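Local coordinates for precorrin-6A reductase (Rhodobacter capsulatus, PDB 4X7G), which catalyses the NADPH-dependent reduction of precorrin-6A, a step of cobalamin (vitamin B12) biosynthesis, at residues Ala227-Ala232 with Met238-Asp243. Sequence-based numbering, arbitrary orientation. Where two conformers were deposited one is given.
Sequences ARDICA and MGWLAD
An edge strand of a parallel Rossmann-fold sheet, residues 229-231, meets the helix that follows it through two side chains on one side of the strand, Asp-229 and Cys-231, both directed at Trp-240. The indole is held at its N-H edge by one hydrogen bond: Trp-240 NE1 donates to Asp-229 OD2 at 2.8 Å, nearly straight at 172°. The oxygen lies in the ring plane and accepts through its anti lone pair, the one turned away from OD1, while the carboxylate stands almost perpendicular to the indole. Two residues on, Cys-231 SG meets the root of the same side chain, 3.5 Å from Trp-240 CB and 3.6 Å from Trp-240 CG. Relative to the five-membered ring the sulfur sits obliquely, 4.0 Å from its centroid, in a sulfur-aromatic contact. Asp-229 is exposed, whereas Cys-231 and the indole are buried. Trp-240 reaches across from helix 234-243 because its chi1 of -179° sets CG opposite the backbone N, which carries NE1 to the carboxylate. Strand 229-231 is the last strand of the chain and lies at one edge of the six-stranded sheet, pairing with 93-97 through backbone bonds of Asp-229 and Cys-231 to Ala-96; helix 234-243 is the last helix. Cys-231 is further tied to that neighbouring strand by a disulfide to Cys-95, and Trp-240 also packs on Ala-93 and Cys-95. A leucine in place of Trp-240 would probably leave Asp-229 OD2 without its indole donor and strip the disulfide sulfur of its aromatic neighbour, with a gap where the indole packs against Cys-231 and strand 93-97. His-244, just after the helix, stacks with the indole, is hydrogen-bonded through ND1 to Trp-240 O, and touches Asp-229.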
loop_
_atom_site.group_PDB
_atom_site.type_symbol
_atom_site.label_atom_id
_atom_site.label_comp_id
_atom_site.label_asym_id
_atom_site.label_seq_id
_atom_site.Cartn_x
_atom_site.Cartn_y
_atom_site.Cartn_z
ATOM N N ALA A 227 -15.658 -9.308 1.497
ATOM C CA ALA A 227 -15.198 -10.371 0.639
ATOM C C ALA A 227 -15.346 -9.995 -0.864
ATOM O O ALA A 227 -16.296 -9.387 -1.254
ATOM C CB ALA A 227 -16.083 -11.602 0.849
ATOM N N ARG A 228 -14.299 -10.393 -1.588
ATOM C CA ARG A 228 -14.228 -10.281 -3.033
ATOM C C ARG A 228 -13.163 -11.209 -3.538
ATOM O O ARG A 228 -12.300 -11.729 -2.766
ATOM C CB ARG A 228 -14.072 -8.846 -3.541
ATOM C CG ARG A 228 -12.663 -8.248 -3.467
ATOM C CD ARG A 228 -12.286 -7.891 -2.031
ATOM N NE ARG A 228 -11.303 -6.810 -2.031
ATOM C CZ ARG A 228 -10.236 -6.726 -1.238
ATOM N NH1 ARG A 228 -9.409 -5.725 -1.403
ATOM N NH2 ARG A 228 -9.931 -7.682 -0.401
ATOM N N ASP A 229 -13.142 -11.493 -4.840
ATOM C CA ASP A 229 -12.144 -12.309 -5.380
ATOM C C ASP A 229 -10.749 -11.745 -5.095
ATOM O O ASP A 229 -10.578 -10.541 -5.266
ATOM C CB ASP A 229 -12.275 -12.448 -6.923
ATOM C CG ASP A 229 -13.432 -13.338 -7.406
ATOM O OD1 ASP A 229 -14.195 -13.874 -6.581
ATOM O OD2 ASP A 229 -13.571 -13.428 -8.635
ATOM N N ILE A 230 -9.823 -12.611 -4.707
ATOM C CA ILE A 230 -8.413 -12.196 -4.437
ATOM C C ILE A 230 -7.531 -12.864 -5.442
ATOM O O ILE A 230 -7.580 -14.125 -5.685
ATOM C CB ILE A 230 -7.976 -12.671 -3.047
ATOM C CG1 ILE A 230 -8.917 -12.154 -2.008
ATOM C CG2 ILE A 230 -6.512 -12.310 -2.808
ATOM C CD1 ILE A 230 -9.088 -10.752 -1.909
ATOM N N CYS A 231 -6.683 -12.092 -6.120
ATOM C CA CYS A 231 -5.717 -12.510 -7.092
ATOM C C CYS A 231 -4.396 -12.263 -6.379
ATOM O O CYS A 231 -3.977 -11.097 -6.195
ATOM C CB CYS A 231 -5.886 -11.720 -8.396
ATOM S SG CYS A 231 -7.451 -12.075 -9.262
ATOM N N ALA A 232 -3.727 -13.281 -5.991
ATOM C CA ALA A 232 -2.574 -13.144 -5.069
ATOM C C ALA A 232 -1.271 -12.898 -5.739
ATOM O O ALA A 232 -0.272 -12.562 -5.003
ATOM C CB ALA A 232 -2.419 -14.419 -4.169
HETATM N N MSE A 238 -3.716 -12.243 -14.310
HETATM C CA MSE A 238 -3.846 -12.406 -15.707
HETATM C C MSE A 238 -4.790 -13.593 -16.026
HETATM O O MSE A 238 -5.576 -13.519 -16.933
HETATM C CB MSE A 238 -2.504 -12.646 -16.360
HETATM C CG MSE A 238 -1.605 -11.364 -16.170
HETATM SE SE MSE A 238 -2.347 -9.515 -16.410
HETATM C CE MSE A 238 -2.849 -9.795 -18.257
ATOM N N GLY A 239 -4.705 -14.666 -15.228
ATOM C CA GLY A 239 -5.669 -15.810 -15.401
ATOM C C GLY A 239 -7.079 -15.386 -15.099
ATOM O O GLY A 239 -8.016 -15.786 -15.805
ATOM N N TRP A 240 -7.287 -14.614 -14.028
ATOM C CA TRP A 240 -8.615 -14.113 -13.691
ATOM C C TRP A 240 -9.156 -13.281 -14.793
ATOM O O TRP A 240 -10.337 -13.413 -15.185
ATOM C CB TRP A 240 -8.521 -13.383 -12.350
ATOM C CG TRP A 240 -9.815 -12.829 -11.832
ATOM C CD1 TRP A 240 -10.608 -13.419 -10.852
ATOM C CD2 TRP A 240 -10.464 -11.641 -12.193
ATOM N NE1 TRP A 240 -11.692 -12.658 -10.611
ATOM C CE2 TRP A 240 -11.661 -11.564 -11.428
ATOM C CE3 TRP A 240 -10.142 -10.579 -13.046
ATOM C CZ2 TRP A 240 -12.526 -10.528 -11.565
ATOM C CZ3 TRP A 240 -11.001 -9.535 -13.142
ATOM C CH2 TRP A 240 -12.182 -9.480 -12.418
ATOM N N LEU A 241 -8.341 -12.378 -15.402
ATOM C CA LEU A 241 -8.855 -11.544 -16.423
ATOM C C LEU A 241 -9.274 -12.387 -17.642
ATOM O O LEU A 241 -10.338 -12.142 -18.218
ATOM C CB LEU A 241 -7.778 -10.527 -16.882
ATOM C CG LEU A 241 -7.552 -9.352 -15.965
ATOM C CD1 LEU A 241 -6.263 -8.589 -16.291
ATOM C CD2 LEU A 241 -8.712 -8.430 -15.999
ATOM N N ALA A 242 -8.417 -13.317 -18.018
ATOM C CA ALA A 242 -8.779 -14.209 -19.142
ATOM C C ALA A 242 -10.117 -14.967 -18.891
ATOM O O ALA A 242 -11.009 -14.985 -19.737
ATOM C CB ALA A 242 -7.675 -15.152 -19.464
ATOM N N ASP A 243 -10.169 -15.497 -17.669
ATOM C CA ASP A 243 -11.394 -16.264 -17.238
ATOM C C ASP A 243 -12.631 -15.453 -17.276
ATOM O O ASP A 243 -13.741 -15.990 -17.602
ATOM C CB ASP A 243 -11.225 -16.795 -15.848
ATOM C CG ASP A 243 -10.377 -17.951 -15.694
ATOM O OD1 ASP A 243 -9.853 -18.597 -16.667
ATOM O OD2 ASP A 243 -10.111 -18.365 -14.514
#